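Long-range contacts in glycosyl hydrolase (Bacteroides ovatus, PDB 3QC2), which is named a glycosyl hydrolase and is probably built as a five-bladed beta-propeller, the fold usual among its relatives: residues Pro27-Ile32 against Ser345-Ala350; Asn51-Pro56 against Tyr69-Lys74; Val324-Met329 against Trp336-Gly341. All blocks are in the same frame, centred on the assembly; numbering follows the deposited sequence.

Contact 1 of 3, residues Pro27-Ile32 against Ser345-Ala350; sequences PVISPI and SKVGVA
Val-28 and Ile-29 both face Val-347 across a classic beta bulge, so that an N-terminal loop pairs through a single bridge with the outermost strand of a three-stranded antiparallel sheet. The bridge is antiparallel, between Ile-29 and Val-347, and two backbone hydrogen bonds hold it. Val-347 N gives a fairly straight bond of 2.9 Å to Ile-29 O, whereas Val-28 N reaches Val-347 O at 3.0 Å with a bend to 134° at the hydrogen, consistent with the bulge.

Apolar contacts flank this bridge. With chi1 at -62°, Val-28 splits its two methyls between successive residues of the strand on that side: CG2, held between its own backbone N and carbonyl carbon, rests 3.6 Å from Val-347 CG1, while CG1 meets Val-349 CG1 at 3.5 Å, the side chains of Val-28 and Val-349 crossing at about a right angle. Ile-29 contributes its branch point, its CB facing the CB of Val-347.

Lys-346 supplies the third kind of contact, through its aliphatic stem. Running beside Pro-27, whose preceding peptide bond is cis, it sets CD 3.7 Å from Pro-27 CG and passes close to the hydroxyl of Ser-30. A turn at its last torsion then brings NZ near Pro-31 CD, the two side chains crossing at about a right angle. Bonds from Arg-99 to Ser-30 O and from Val-349 N to the Asn-26 side chain tie the loop further into the fold. At its far end, Pro-31 lays CD 3.4 Å from Ser-345 O.

Contact 2 of 3, residues Asn51-Pro56 against Tyr69-Lys74; sequences NDTFNP and YRAEDK
Phe-54 and Arg-70 lie side by side on one face of an antiparallel beta hairpin, strands 52-61 and 64-72, and form the tightly packed half of the contact. The Phe-54 ring and the guanidinium are turned 30° apart, with Phe-54 CZ over one guanidinium face, 3.4 Å from Arg-70 NE. Further back along the arginine, Arg-70 CD sits over the ring in a CH-pi contact, 4.0 Å from the Phe-54 centroid. An extended arginine chain makes this overlap possible, since it runs straight along the phenylalanine. Its head is firmly gripped: Arg-70 NH2 forms a 2.8 Å salt bridge with Glu-72 OE2, Glu-122 also pairs with NH2, Asp-123 with NH1, and NE bonds to Ser-84. The pair beneath is hydrogen-bonded in both directions, Phe-54 N reaching Arg-70 O at 2.9 Å. On the other face of the sheet, the one carrying Thr-53 and Ala-71, Thr-53 lays its methyl obliquely against the Tyr-69 ring, whose hydroxyl goes to Glu-49 and Arg-99.

Toward the open end of the hairpin the register slips, and Asn-51 and Asp-52 both face Glu-72 in a classic beta bulge. Asn-51 N takes the stronger bond to Glu-72 O, and Asp-52 N only a weak one. Here two carboxylates come close without bonding, Asp-52 OD2 standing 3.1 Å from Glu-72 OE1, and Arg-82 is a long, weak ion-pair partner to both. The solvent side is looser still. Exposed Lys-74 arches past Asn-51, bending at its last torsion (chi4 -70°), and its NZ stops 3.5 Å from Asn-51 OD1.

Contact 3 of 3, residues Val324-Met329 against Trp336-Gly341; sequences VFIEGM and WYLYYG
Met-329, here selenomethionine, reaches toward Trp-336 across a twisted beta hairpin with a classic beta bulge at Glu-327 and Gly-328. Both bulge residues send their N-H to one oxygen, Tyr-339 O, and the Gly-328 carbonyl answers with a short 2.7 Å bond from Tyr-339 N, the donor sitting well above the carbonyl plane.

Side-chain torsions account for much of what meets around the face carrying Ile-326, Met-329, Leu-338 and Tyr-340. Met-329 is fully extended (chi1 -168°), which brings its CE to 3.6 Å from Trp-336 CE3; its selenium approaches the six-membered ring obliquely, a Met-aromatic contact. Leu-338 also points CG away from its backbone N (chi1 -175°), and its methyls divide the work: CD2 packs 3.6 Å from Ile-326 CG2, while CD1 lies 3.4 Å from Gly-328 O. Tyr-340 instead tucks its ring over its own backbone (chi1 58°), where CE2 meets Val-324 CG1 at 3.6 Å.

Around the hairpin, Ile-326 and Met-329 press on strands 247-257 and 260-268, Tyr-339 leans on strand 52-61, and backbone bonds from strand 335-342 continue the sheet into strand 346-352.

Three contacts close together in the fold combine one long-range pairing with two local hairpins. Contact 1 joins segments 313 residues apart, and both hairpins fall within that span, contact 2 first and contact 3 later. Contacts 1 and 3 share a sheet, their centres 11 Å apart, because strand 346-352 pairs with strand 335-342; Gly-348 N lies 2.8 Å from Tyr-340 O. Contact 2 belongs to a separate four-stranded sheet, its centre 9 Å from that of contact 1 and 15 Å from that of contact 3. Thr-53 meets residues of contact 1, and Asn-55 packs on Glu-327. The chain's early and late parts are thus fastened together, which would be consistent with closure of a propeller.

Contact 1 of 3, residues Pro27-Ile32 against Ser345-Ala350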
loop_
_atom_site.group_PDB
_atom_site.type_symbol
_atom_site.label_atom_id
_atom_site.label_comp_id
_atom_site.label_asym_id
_atom_site.label_seq_id
_atom_site.Cartn_x
_atom_site.Cartn_y
_atom_site.Cartn_z
ATOM N N PRO A 27 -4.056 4.834 17.532
ATOM C CA PRO A 27 -3.174 4.361 16.433
ATOM C C PRO A 27 -2.165 3.324 16.946
ATOM O O PRO A 27 -1.686 3.445 18.087
ATOM C CB PRO A 27 -2.459 5.632 15.989
ATOM C CG PRO A 27 -2.423 6.493 17.219
ATOM C CD PRO A 27 -3.654 6.170 18.026
ATOM N N VAL A 28 -1.848 2.320 16.124
ATOM C CA VAL A 28 -0.904 1.252 16.540
ATOM C C VAL A 28 0.576 1.694 16.494
ATOM O O VAL A 28 1.413 1.182 17.255
ATOM C CB VAL A 28 -1.091 -0.041 15.709
ATOM C CG1 VAL A 28 -2.485 -0.595 15.914
ATOM C CG2 VAL A 28 -0.812 0.211 14.222
ATOM N N ILE A 29 0.890 2.626 15.598
ATOM C CA ILE A 29 2.253 3.142 15.451
ATOM C C ILE A 29 2.194 4.647 15.224
ATOM O O ILE A 29 1.559 5.108 14.285
ATOM C CB ILE A 29 2.995 2.460 14.282
ATOM C CG1 ILE A 29 3.155 0.948 14.562
ATOM C CG2 ILE A 29 4.341 3.086 14.069
ATOM C CD1 ILE A 29 3.757 0.165 13.417
ATOM N N SER A 30 2.859 5.400 16.106
ATOM C CA SER A 30 2.918 6.847 16.024
ATOM C C SER A 30 4.368 7.311 16.024
ATOM O O SER A 30 5.277 6.536 16.387
ATOM C CB SER A 30 2.182 7.471 17.208
ATOM O OG SER A 30 0.828 7.113 17.192
ATOM N N PRO A 31 4.609 8.581 15.614
ATOM C CA PRO A 31 5.979 9.110 15.613
ATOM C C PRO A 31 6.644 9.121 17.011
ATOM O O PRO A 31 5.964 9.353 18.023
ATOM C CB PRO A 31 5.802 10.548 15.104
ATOM C CG PRO A 31 4.518 10.553 14.376
ATOM C CD PRO A 31 3.649 9.527 15.008
ATOM N N ILE A 32 7.960 8.862 17.033
ATOM C CA ILE A 32 8.772 8.852 18.251
ATOM C C ILE A 32 9.884 9.880 18.084
ATOM O O ILE A 32 10.621 9.868 17.082
ATOM C CB ILE A 32 9.413 7.453 18.518
ATOM C CG1 ILE A 32 8.334 6.396 18.755
ATOM C CG2 ILE A 32 10.318 7.502 19.718
ATOM C CD1 ILE A 32 8.898 5.032 19.164
ATOM N N SER A 345 0.330 10.533 8.979
ATOM C CA SER A 345 1.180 10.684 10.162
ATOM C C SER A 345 1.208 9.497 11.154
ATOM O O SER A 345 2.135 9.391 11.919
ATOM C CB SER A 345 0.806 11.962 10.898
ATOM O OG SER A 345 -0.471 11.857 11.437
ATOM N N LYS A 346 0.201 8.624 11.121
ATOM C CA LYS A 346 0.131 7.452 12.032
ATOM C C LYS A 346 -0.306 6.184 11.268
ATOM O O LYS A 346 -0.724 6.262 10.111
ATOM C CB LYS A 346 -0.844 7.735 13.175
ATOM C CG LYS A 346 -0.566 9.053 13.896
ATOM C CD LYS A 346 -1.481 9.278 15.045
ATOM C CE LYS A 346 -1.386 10.737 15.554
ATOM N NZ LYS A 346 -0.012 11.091 16.008
ATOM N N VAL A 347 -0.171 5.023 11.910
ATOM C CA VAL A 347 -0.614 3.745 11.319
ATOM C C VAL A 347 -1.796 3.225 12.108
ATOM O O VAL A 347 -1.796 3.270 13.325
ATOM C CB VAL A 347 0.488 2.664 11.338
ATOM C CG1 VAL A 347 -0.071 1.307 10.838
ATOM C CG2 VAL A 347 1.669 3.094 10.512
ATOM N N GLY A 348 -2.800 2.736 11.407
ATOM C CA GLY A 348 -3.973 2.191 12.043
ATOM C C GLY A 348 -4.247 0.787 11.589
ATOM O O GLY A 348 -3.722 0.340 10.556
ATOM N N VAL A 349 -5.069 0.084 12.364
ATOM C CA VAL A 349 -5.488 -1.276 12.042
ATOM C C VAL A 349 -7.015 -1.398 12.176
ATOM O O VAL A 349 -7.634 -0.717 12.991
ATOM C CB VAL A 349 -4.825 -2.315 12.966
ATOM C CG1 VAL A 349 -5.309 -2.133 14.438
ATOM C CG2 VAL A 349 -5.106 -3.750 12.469
ATOM N N ALA A 350 -7.596 -2.250 11.344
ATOM C CA ALA A 350 -9.045 -2.558 11.363
ATOM C C ALA A 350 -9.127 -4.025 11.011
ATOM O O ALA A 350 -8.341 -4.503 10.218
ATOM C CB ALA A 350 -9.785 -1.730 10.388
#

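Contact 2 of 3, residues Asn51-Pro56 against Tyr69-Lys74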
loop_
_atom_site.group_PDB
_atom_site.type_symbol
_atom_site.label_atom_id
_atom_site.label_comp_id
_atom_site.label_asym_id
_atom_site.label_seq_id
_atom_site.Cartn_x
_atom_site.Cartn_y
_atom_site.Cartn_z
ATOM N N ASN A 51 8.535 12.709 12.928
ATOM C CA ASN A 51 7.445 13.501 12.366
ATOM C C ASN A 51 6.232 12.670 11.951
ATOM O O ASN A 51 5.108 13.014 12.281
ATOM C CB ASN A 51 7.958 14.294 11.152
ATOM C CG ASN A 51 7.022 15.447 10.756
ATOM O OD1 ASN A 51 6.789 16.373 11.540
ATOM N ND2 ASN A 51 6.510 15.402 9.521
ATOM N N ASP A 52 6.471 11.575 11.229
ATOM C CA ASP A 52 5.386 10.754 10.681
ATOM C C ASP A 52 5.739 9.265 10.593
ATOM O O ASP A 52 6.840 8.919 10.228
ATOM C CB ASP A 52 5.068 11.233 9.245
ATOM C CG ASP A 52 4.770 12.751 9.165
ATOM O OD1 ASP A 52 3.871 13.247 9.894
ATOM O OD2 ASP A 52 5.428 13.434 8.349
ATOM N N THR A 53 4.777 8.403 10.936
ATOM C CA THR A 53 4.917 6.936 10.787
ATOM C C THR A 53 3.606 6.465 10.162
ATOM O O THR A 53 2.604 6.429 10.820
ATOM C CB THR A 53 5.193 6.214 12.129
ATOM O OG1 THR A 53 4.173 6.534 13.068
ATOM C CG2 THR A 53 6.539 6.622 12.694
ATOM N N PHE A 54 3.625 6.114 8.880
ATOM C CA PHE A 54 2.400 5.787 8.185
ATOM C C PHE A 54 2.610 4.817 6.997
ATOM O O PHE A 54 3.567 4.026 7.017
ATOM C CB PHE A 54 1.701 7.114 7.770
ATOM C CG PHE A 54 2.521 8.003 6.800
ATOM C CD1 PHE A 54 3.749 8.571 7.190
ATOM C CD2 PHE A 54 2.012 8.323 5.529
ATOM C CE1 PHE A 54 4.483 9.402 6.305
ATOM C CE2 PHE A 54 2.741 9.167 4.632
ATOM C CZ PHE A 54 3.971 9.700 5.026
ATOM N N ASN A 55 1.671 4.844 6.013
ATOM C CA ASN A 55 1.720 4.007 4.782
ATOM C C ASN A 55 2.531 2.734 4.938
ATOM O O ASN A 55 3.646 2.632 4.417
ATOM C CB ASN A 55 2.255 4.835 3.614
ATOM C CG ASN A 55 1.294 5.929 3.183
ATOM O OD1 ASN A 55 0.278 6.191 3.845
ATOM N ND2 ASN A 55 1.614 6.585 2.068
ATOM N N PRO A 56 1.962 1.740 5.636
ATOM C CA PRO A 56 2.688 0.510 5.954
ATOM C C PRO A 56 2.436 -0.698 5.067
ATOM O O PRO A 56 1.382 -0.817 4.452
ATOM C CB PRO A 56 2.152 0.177 7.331
ATOM C CG PRO A 56 0.639 0.589 7.218
ATOM C CD PRO A 56 0.605 1.742 6.228
ATOM N N TYR A 69 6.829 0.193 8.252
ATOM C CA TYR A 69 6.150 1.474 8.154
ATOM C C TYR A 69 7.034 2.578 7.600
ATOM O O TYR A 69 8.227 2.644 7.906
ATOM C CB TYR A 69 5.589 1.889 9.529
ATOM C CG TYR A 69 6.618 1.952 10.672
ATOM C CD1 TYR A 69 6.912 0.823 11.433
ATOM C CD2 TYR A 69 7.265 3.140 10.990
ATOM C CE1 TYR A 69 7.850 0.877 12.496
ATOM C CE2 TYR A 69 8.200 3.208 12.038
ATOM C CZ TYR A 69 8.479 2.068 12.789
ATOM O OH TYR A 69 9.382 2.126 13.813
ATOM N N ARG A 70 6.433 3.434 6.763
ATOM C CA ARG A 70 7.112 4.590 6.218
ATOM C C ARG A 70 7.303 5.590 7.341
ATOM O O ARG A 70 6.339 6.020 7.947
ATOM C CB ARG A 70 6.277 5.227 5.104
ATOM C CG ARG A 70 6.812 6.558 4.590
ATOM C CD ARG A 70 5.947 7.111 3.468
ATOM N NE ARG A 70 6.380 8.440 3.053
ATOM C CZ ARG A 70 5.803 9.168 2.089
ATOM N NH1 ARG A 70 4.749 8.697 1.405
ATOM N NH2 ARG A 70 6.287 10.381 1.797
ATOM N N ALA A 71 8.552 5.959 7.609
ATOM C CA ALA A 71 8.878 6.910 8.667
ATOM C C ALA A 71 9.629 8.103 8.099
ATOM O O ALA A 71 10.490 7.946 7.223
ATOM C CB ALA A 71 9.705 6.238 9.719
ATOM N N GLU A 72 9.312 9.297 8.609
ATOM C CA GLU A 72 9.962 10.537 8.158
ATOM C C GLU A 72 10.433 11.416 9.295
ATOM O O GLU A 72 9.775 11.521 10.341
ATOM C CB GLU A 72 9.000 11.372 7.299
ATOM C CG GLU A 72 8.705 10.818 5.925
ATOM C CD GLU A 72 7.678 11.657 5.168
ATOM O OE1 GLU A 72 6.934 12.428 5.816
ATOM O OE2 GLU A 72 7.601 11.533 3.936
ATOM N N ASP A 73 11.582 12.054 9.055
ATOM C CA ASP A 73 12.180 13.017 10.001
ATOM C C ASP A 73 11.599 14.404 9.696
ATOM O O ASP A 73 10.845 14.578 8.733
ATOM C CB ASP A 73 13.725 13.045 9.859
ATOM C CG ASP A 73 14.410 14.092 10.806
ATOM O OD1 ASP A 73 13.852 14.392 11.893
ATOM O OD2 ASP A 73 15.494 14.605 10.447
ATOM N N LYS A 74 11.934 15.393 10.533
ATOM C CA LYS A 74 11.489 16.779 10.312
ATOM C C LYS A 74 12.515 17.529 9.386
ATOM O O LYS A 74 12.572 18.785 9.381
ATOM C CB LYS A 74 11.339 17.514 11.646
ATOM C CG LYS A 74 10.302 16.906 12.596
ATOM C CD LYS A 74 10.369 17.606 13.965
ATOM C CE LYS A 74 9.442 16.965 15.011
ATOM N NZ LYS A 74 7.999 17.203 14.725
#

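Contact 3 of 3, residues Val324-Met329 against Trp336-Gly341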
loop_
_atom_site.group_PDB
_atom_site.type_symbol
_atom_site.label_atom_id
_atom_site.label_comp_id
_atom_site.label_asym_id
_atom_site.label_seq_id
_atom_site.Cartn_x
_atom_site.Cartn_y
_atom_site.Cartn_z
ATOM N N VAL A 324 -7.488 8.257 5.103
ATOM C CA VAL A 324 -6.928 6.902 5.337
ATOM C C VAL A 324 -6.382 6.315 4.036
ATOM O O VAL A 324 -6.982 6.474 2.988
ATOM C CB VAL A 324 -7.954 5.913 5.973
ATOM C CG1 VAL A 324 -8.320 6.360 7.373
ATOM C CG2 VAL A 324 -9.194 5.757 5.098
ATOM N N PHE A 325 -5.244 5.635 4.123
ATOM C CA PHE A 325 -4.588 5.049 2.951
ATOM C C PHE A 325 -4.241 3.572 3.239
ATOM O O PHE A 325 -3.265 3.286 3.946
ATOM C CB PHE A 325 -3.340 5.871 2.628
ATOM C CG PHE A 325 -2.714 5.544 1.315
ATOM C CD1 PHE A 325 -3.226 6.079 0.145
ATOM C CD2 PHE A 325 -1.608 4.737 1.244
ATOM C CE1 PHE A 325 -2.647 5.799 -1.088
ATOM C CE2 PHE A 325 -1.020 4.451 0.019
ATOM C CZ PHE A 325 -1.546 4.986 -1.152
ATOM N N ILE A 326 -5.062 2.642 2.707
ATOM C CA ILE A 326 -4.852 1.194 2.945
ATOM C C ILE A 326 -3.683 0.689 2.130
ATOM O O ILE A 326 -3.502 1.080 0.968
ATOM C CB ILE A 326 -6.139 0.322 2.716
ATOM C CG1 ILE A 326 -6.639 0.385 1.269
ATOM C CG2 ILE A 326 -7.243 0.754 3.663
ATOM C CD1 ILE A 326 -7.800 -0.593 0.977
ATOM N N GLU A 327 -2.878 -0.177 2.738
ATOM C CA GLU A 327 -1.647 -0.638 2.092
ATOM C C GLU A 327 -1.118 -2.008 2.561
ATOM O O GLU A 327 -0.399 -2.686 1.799
ATOM C CB GLU A 327 -0.591 0.445 2.307
ATOM C CG GLU A 327 0.693 0.297 1.534
ATOM C CD GLU A 327 1.550 1.577 1.613
ATOM O OE1 GLU A 327 0.987 2.661 1.799
ATOM O OE2 GLU A 327 2.769 1.489 1.478
ATOM N N GLY A 328 -1.448 -2.403 3.798
ATOM C CA GLY A 328 -1.011 -3.700 4.363
ATOM C C GLY A 328 -2.211 -4.543 4.731
ATOM O O GLY A 328 -3.255 -4.010 5.158
HETATM N N MSE A 329 -2.074 -5.862 4.606
HETATM C CA MSE A 329 -3.186 -6.763 4.867
HETATM C C MSE A 329 -2.672 -8.181 5.156
HETATM O O MSE A 329 -1.886 -8.725 4.386
HETATM C CB MSE A 329 -4.099 -6.748 3.648
HETATM C CG MSE A 329 -5.425 -7.390 3.815
HETATM SE SE MSE A 329 -6.550 -6.996 2.241
HETATM C CE MSE A 329 -8.053 -8.123 2.729
ATOM N N TRP A 336 -8.924 -11.111 8.953
ATOM C CA TRP A 336 -8.137 -10.225 8.093
ATOM C C TRP A 336 -7.791 -8.902 8.799
ATOM O O TRP A 336 -8.679 -8.163 9.248
ATOM C CB TRP A 336 -8.877 -9.936 6.791
ATOM C CG TRP A 336 -8.911 -11.081 5.817
ATOM C CD1 TRP A 336 -9.920 -11.983 5.642
ATOM C CD2 TRP A 336 -7.903 -11.424 4.872
ATOM N NE1 TRP A 336 -9.600 -12.864 4.652
ATOM C CE2 TRP A 336 -8.365 -12.547 4.159
ATOM C CE3 TRP A 336 -6.646 -10.893 4.556
ATOM C CZ2 TRP A 336 -7.619 -13.150 3.142
ATOM C CZ3 TRP A 336 -5.899 -11.494 3.540
ATOM C CH2 TRP A 336 -6.393 -12.607 2.845
ATOM N N TYR A 337 -6.497 -8.612 8.865
ATOM C CA TYR A 337 -5.988 -7.403 9.495
ATOM C C TYR A 337 -5.569 -6.387 8.430
ATOM O O TYR A 337 -4.645 -6.632 7.662
ATOM C CB TYR A 337 -4.811 -7.764 10.411
ATOM C CG TYR A 337 -5.263 -8.553 11.613
ATOM C CD1 TYR A 337 -5.633 -9.895 11.495
ATOM C CD2 TYR A 337 -5.356 -7.958 12.861
ATOM C CE1 TYR A 337 -6.067 -10.609 12.587
ATOM C CE2 TYR A 337 -5.791 -8.673 13.963
ATOM C CZ TYR A 337 -6.143 -9.999 13.819
ATOM O OH TYR A 337 -6.573 -10.709 14.906
ATOM N N LEU A 338 -6.273 -5.254 8.387
ATOM C CA LEU A 338 -5.999 -4.195 7.405
ATOM C C LEU A 338 -5.193 -3.092 8.052
ATOM O O LEU A 338 -5.631 -2.505 9.047
ATOM C CB LEU A 338 -7.317 -3.619 6.871
ATOM C CG LEU A 338 -7.223 -2.584 5.751
ATOM C CD1 LEU A 338 -6.537 -3.188 4.519
ATOM C CD2 LEU A 338 -8.588 -2.067 5.394
ATOM N N TYR A 339 -4.016 -2.810 7.492
ATOM C CA TYR A 339 -3.127 -1.770 8.018
ATOM C C TYR A 339 -3.103 -0.611 7.070
ATOM O O TYR A 339 -2.933 -0.792 5.872
ATOM C CB TYR A 339 -1.733 -2.333 8.268
ATOM C CG TYR A 339 -1.769 -3.386 9.309
ATOM C CD1 TYR A 339 -1.759 -3.056 10.660
ATOM C CD2 TYR A 339 -1.871 -4.720 8.963
ATOM C CE1 TYR A 339 -1.829 -4.043 11.636
ATOM C CE2 TYR A 339 -1.934 -5.707 9.920
ATOM C CZ TYR A 339 -1.917 -5.372 11.251
ATOM O OH TYR A 339 -1.981 -6.373 12.192
ATOM N N TYR A 340 -3.261 0.596 7.617
ATOM C CA TYR A 340 -3.369 1.801 6.803
ATOM C C TYR A 340 -2.757 3.038 7.440
ATOM O O TYR A 340 -2.553 3.094 8.646
ATOM C CB TYR A 340 -4.854 2.077 6.516
ATOM C CG TYR A 340 -5.707 2.244 7.760
ATOM C CD1 TYR A 340 -6.150 1.128 8.485
ATOM C CD2 TYR A 340 -6.084 3.504 8.206
ATOM C CE1 TYR A 340 -6.946 1.273 9.643
ATOM C CE2 TYR A 340 -6.883 3.661 9.359
ATOM C CZ TYR A 340 -7.307 2.533 10.067
ATOM O OH TYR A 340 -8.094 2.684 11.194
ATOM N N GLY A 341 -2.473 4.031 6.598
ATOM C CA GLY A 341 -1.924 5.301 7.044
ATOM C C GLY A 341 -3.047 6.229 7.472
ATOM O O GLY A 341 -4.080 6.287 6.816
#